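Local structure of core protein P7 (Pseudomonas phage phi12, 2Q82) at residues 24-29 / 59-64; 87-92 / 107-112. The protein is a structural core protein of a double-stranded RNA phage, probably acting in assembly of the polymerase complex and in genome packaging. One frame throughout, in Å; residues are numbered along the deposited sequence.

Contact 1 (24-29 / 59-64); sequences TSLMVM and AVAVLG
M27, M29, A61 and L63 meet through their flat peptide groups, while side chains spread to the two faces of the sheet: M27, V60, M29 and V62 on one, V28 and A61 on the other. A61 N donates a hydrogen bond to M27 O at 2.8 Å, M29 N to A61 O, and L63 N to M29 O. These three bonds are nearly straight, whereas M27 N to A59 O, at 3.4 Å, is weak. Here water 1 adds a bridge, donating to S25 O and weakly accepting from A59 N.

On the methionine face, both methionines being selenomethionine, the two side chains behave differently. M27 is bent: its chi1 of -29° is far from staggered and carries CG to 3.4 Å from A59 O, and beyond it the selenium end turns off from strand 59-63. M29 rests CB 3.8 Å from V60 CG1, and its extended chain carries SE on to V62 CG2, 4.2 Å away. On the face of V28 and A61, L26 CD1 reaches A61 CB at 4.2 Å, and F74 of helix 68-76 touches V28 and L63. With 84-89 bonded to the far side of 25-30, and V60 bonded to N42, this is the hydrophobic centre of an open parallel alpha/beta sheet.

Contact 2 (87-92 / 107-112); sequences RVVDVP and LHEVSM
R87 reaches across to L107 and E109 with a long, extended side chain. With CG anti to the backbone N (chi1 176°) and the chain extended to NE, the guanidinium arrives where NH1 can donate to L107 O at 3.2 Å; that donor lies in the carbonyl plane, though the oxygen is tilted out of the guanidinium plane. E109 runs alongside, its CG 3.6 Å above the centre of one guanidinium face. The ion pair of R87 NH2 with E109 OE2 is long, 3.6 Å, and no N-H points at the oxygen, so charge alone is at work. Turned across this carboxylate, V89 brings CG1 to 3.4 Å from E109 OE1.

Three backbone bonds set the register: V110 N to R87 O, V89 N to V110 O, and M112 N to V89 O, the last almost straight (177°) and 2.8 Å long. It ties the first residue of helix 112-127 to the end of the neighbouring strand. Next to this bond, M112, a selenomethionine, packs CB against V91 CG2 at 3.6 Å and bends so that SE comes beside V88 CG1.

Further out, S111 occupies the N-cap position, its OG weakly bonded to V113 N and close to D90 OD2, a contact that is itself weak, since its proton may go to another acceptor. Q94 holds the chain after V89 by accepting from V91 N, and D101 is a long, weak second ion partner for R87. Strands 84-89 and 109-111 are the two ends of a beta-alpha-beta unit whose helix, 98-103, supplies D101; strand 25-30 lies beyond 84-89, and helix 112-127 leaves directly from one of the sheet's two outermost strands.

Overall arrangement
Both contacts belong to one parallel sheet and stand in series along the chain: the segments of contact 1 precede those of contact 2. Their centres are about 10 Å apart. Across the sheet the order is 42-45, 59-63, 25-30, 84-89, 109-111, so contact 1 pairs the middle strand, 25-30, with 59-63, and contact 2 is the pair at one margin. Strands 25-30 and 84-89 join them directly: V28 O probably accepts from V88 N, and the M27 and M29 side chains pack on V88, with M29 also meeting V91. A buried core near the chain's centre is thereby continued to a partly exposed edge.

Contact 1 (24-29 / 59-64)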
# COMPACT_ATOMS: atom_id res chain seq x y z
N THR A 24 12.41 0.11 -11.05
CA THR A 24 11.71 -0.64 -10.03
C THR A 24 11.32 0.16 -8.80
O THR A 24 11.11 -0.41 -7.72
CB THR A 24 12.55 -1.80 -9.52
OG1 THR A 24 13.79 -1.27 -9.06
CG2 THR A 24 12.82 -2.78 -10.59
N SER A 25 11.26 1.49 -8.92
CA SER A 25 10.86 2.30 -7.78
C SER A 25 9.71 3.20 -8.13
O SER A 25 9.41 3.46 -9.29
CB SER A 25 11.99 3.19 -7.28
OG SER A 25 13.20 2.50 -7.11
N LEU A 26 9.07 3.72 -7.10
CA LEU A 26 7.98 4.63 -7.28
C LEU A 26 8.48 6.03 -6.98
O LEU A 26 9.00 6.27 -5.90
CB LEU A 26 6.84 4.29 -6.33
CG LEU A 26 5.77 5.38 -6.28
CD1 LEU A 26 5.02 5.42 -7.58
CD2 LEU A 26 4.82 5.11 -5.14
N MSE A 27 8.36 6.96 -7.93
CA MSE A 27 8.80 8.30 -7.58
C MSE A 27 7.67 8.97 -6.87
O MSE A 27 6.51 8.86 -7.24
CB MSE A 27 9.11 9.25 -8.72
CG MSE A 27 9.58 8.70 -9.99
SE MSE A 27 11.42 8.35 -9.91
CE MSE A 27 11.05 6.55 -9.51
N VAL A 28 8.09 9.77 -5.91
CA VAL A 28 7.22 10.50 -5.06
C VAL A 28 7.54 11.97 -5.08
O VAL A 28 8.66 12.39 -4.81
CB VAL A 28 7.35 9.95 -3.68
CG1 VAL A 28 6.83 10.92 -2.69
CG2 VAL A 28 6.62 8.65 -3.61
N MSE A 29 6.52 12.77 -5.36
CA MSE A 29 6.71 14.20 -5.47
C MSE A 29 5.87 15.06 -4.53
O MSE A 29 4.64 15.01 -4.58
CB MSE A 29 6.44 14.59 -6.93
CG MSE A 29 6.38 16.07 -7.19
SE MSE A 29 5.59 16.49 -8.94
CE MSE A 29 5.81 18.43 -8.80
N ALA A 59 5.93 5.83 -12.97
CA ALA A 59 4.97 6.71 -12.37
C ALA A 59 5.52 7.69 -11.40
O ALA A 59 6.54 7.43 -10.78
CB ALA A 59 4.02 5.84 -11.61
N VAL A 60 4.83 8.82 -11.27
CA VAL A 60 5.19 9.83 -10.29
C VAL A 60 3.91 10.02 -9.47
O VAL A 60 2.88 10.42 -10.00
CB VAL A 60 5.58 11.17 -10.89
CG1 VAL A 60 5.77 12.20 -9.78
CG2 VAL A 60 6.87 11.02 -11.67
N ALA A 61 3.98 9.68 -8.19
CA ALA A 61 2.84 9.86 -7.31
C ALA A 61 3.05 11.23 -6.68
O ALA A 61 4.10 11.50 -6.10
CB ALA A 61 2.82 8.79 -6.24
N VAL A 62 2.04 12.08 -6.81
CA VAL A 62 2.09 13.43 -6.28
C VAL A 62 1.38 13.53 -4.95
O VAL A 62 0.19 13.23 -4.84
CB VAL A 62 1.45 14.41 -7.26
CG1 VAL A 62 1.65 15.84 -6.78
CG2 VAL A 62 2.06 14.23 -8.64
N LEU A 63 2.12 13.98 -3.95
CA LEU A 63 1.59 14.12 -2.62
C LEU A 63 1.56 15.54 -2.12
O LEU A 63 2.57 16.23 -2.13
CB LEU A 63 2.44 13.30 -1.64
CG LEU A 63 2.12 11.80 -1.59
CD1 LEU A 63 2.41 11.18 -2.87
CD2 LEU A 63 2.92 11.13 -0.54
N GLY A 64 0.39 15.97 -1.69
CA GLY A 64 0.26 17.30 -1.11
C GLY A 64 -0.20 17.18 0.33
O GLY A 64 -0.20 16.10 0.93
O HOH W 1 9.01 5.11 -11.66

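Contact 2 (87-92 / 107-112)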
# COMPACT_ATOMS: atom_id res chain seq x y z
N ARG A 87 12.29 10.06 -3.62
CA ARG A 87 11.72 11.39 -3.47
C ARG A 87 12.28 12.32 -4.53
O ARG A 87 13.50 12.51 -4.61
CB ARG A 87 12.05 11.92 -2.10
CG ARG A 87 11.60 13.31 -1.86
CD ARG A 87 12.02 13.70 -0.48
NE ARG A 87 11.81 15.11 -0.24
CZ ARG A 87 12.33 15.77 0.78
NH1 ARG A 87 13.09 15.15 1.67
NH2 ARG A 87 12.10 17.07 0.91
N VAL A 88 11.42 12.90 -5.35
CA VAL A 88 11.92 13.78 -6.39
C VAL A 88 11.65 15.26 -6.23
O VAL A 88 10.60 15.69 -5.75
CB VAL A 88 11.43 13.37 -7.78
CG1 VAL A 88 11.88 11.97 -8.08
CG2 VAL A 88 9.92 13.48 -7.87
N VAL A 89 12.64 16.02 -6.67
CA VAL A 89 12.57 17.45 -6.62
C VAL A 89 13.01 18.04 -7.95
O VAL A 89 13.40 17.33 -8.87
CB VAL A 89 13.46 18.02 -5.52
CG1 VAL A 89 12.90 17.63 -4.17
CG2 VAL A 89 14.89 17.52 -5.68
N ASP A 90 12.93 19.36 -8.02
CA ASP A 90 13.31 20.12 -9.19
C ASP A 90 12.42 19.84 -10.36
O ASP A 90 12.85 19.94 -11.51
CB ASP A 90 14.76 19.83 -9.59
CG ASP A 90 15.75 20.32 -8.55
OD1 ASP A 90 15.43 21.29 -7.83
OD2 ASP A 90 16.86 19.75 -8.49
N VAL A 91 11.17 19.47 -10.10
CA VAL A 91 10.24 19.24 -11.18
C VAL A 91 9.79 20.65 -11.54
O VAL A 91 9.40 21.43 -10.67
CB VAL A 91 9.04 18.41 -10.75
CG1 VAL A 91 8.04 18.35 -11.88
CG2 VAL A 91 9.50 17.00 -10.37
N PRO A 92 9.83 21.01 -12.83
CA PRO A 92 9.40 22.36 -13.18
C PRO A 92 8.01 22.67 -12.74
O PRO A 92 7.09 21.93 -13.05
CB PRO A 92 9.55 22.39 -14.70
CG PRO A 92 10.43 21.32 -15.02
CD PRO A 92 10.27 20.25 -14.00
N LEU A 107 14.17 10.70 3.43
CA LEU A 107 14.44 10.31 2.06
C LEU A 107 15.27 11.36 1.38
O LEU A 107 14.98 12.55 1.46
CB LEU A 107 13.16 10.13 1.24
CG LEU A 107 12.36 8.88 1.50
CD1 LEU A 107 12.15 8.71 2.99
CD2 LEU A 107 11.04 8.96 0.78
N HIS A 108 16.29 10.87 0.70
CA HIS A 108 17.23 11.68 -0.04
C HIS A 108 16.55 12.25 -1.29
O HIS A 108 15.98 11.51 -2.09
CB HIS A 108 18.40 10.79 -0.42
CG HIS A 108 19.56 11.51 -1.02
ND1 HIS A 108 20.82 10.94 -1.08
CD2 HIS A 108 19.67 12.71 -1.62
CE1 HIS A 108 21.64 11.76 -1.69
NE2 HIS A 108 20.97 12.85 -2.03
N GLU A 109 16.60 13.57 -1.43
CA GLU A 109 16.01 14.28 -2.56
C GLU A 109 16.76 13.96 -3.83
O GLU A 109 17.98 14.11 -3.89
CB GLU A 109 16.08 15.78 -2.35
CG GLU A 109 15.36 16.29 -1.13
CD GLU A 109 15.40 17.80 -1.03
OE1 GLU A 109 15.40 18.46 -2.08
OE2 GLU A 109 15.41 18.31 0.10
N VAL A 110 16.04 13.56 -4.87
CA VAL A 110 16.69 13.26 -6.12
C VAL A 110 16.15 14.22 -7.16
O VAL A 110 14.95 14.47 -7.20
CB VAL A 110 16.42 11.83 -6.51
CG1 VAL A 110 16.85 11.59 -7.93
CG2 VAL A 110 17.15 10.91 -5.56
N SER A 111 17.02 14.75 -7.99
CA SER A 111 16.55 15.69 -8.99
C SER A 111 15.91 15.02 -10.18
O SER A 111 16.49 14.17 -10.84
CB SER A 111 17.68 16.61 -9.47
OG SER A 111 17.26 17.35 -10.59
N MSE A 112 14.67 15.42 -10.44
CA MSE A 112 13.93 14.85 -11.55
C MSE A 112 14.61 15.14 -12.88
O MSE A 112 14.48 14.40 -13.83
CB MSE A 112 12.52 15.41 -11.60
CG MSE A 112 11.66 14.72 -12.64
SE MSE A 112 11.01 13.00 -11.96
CE MSE A 112 10.99 11.86 -13.56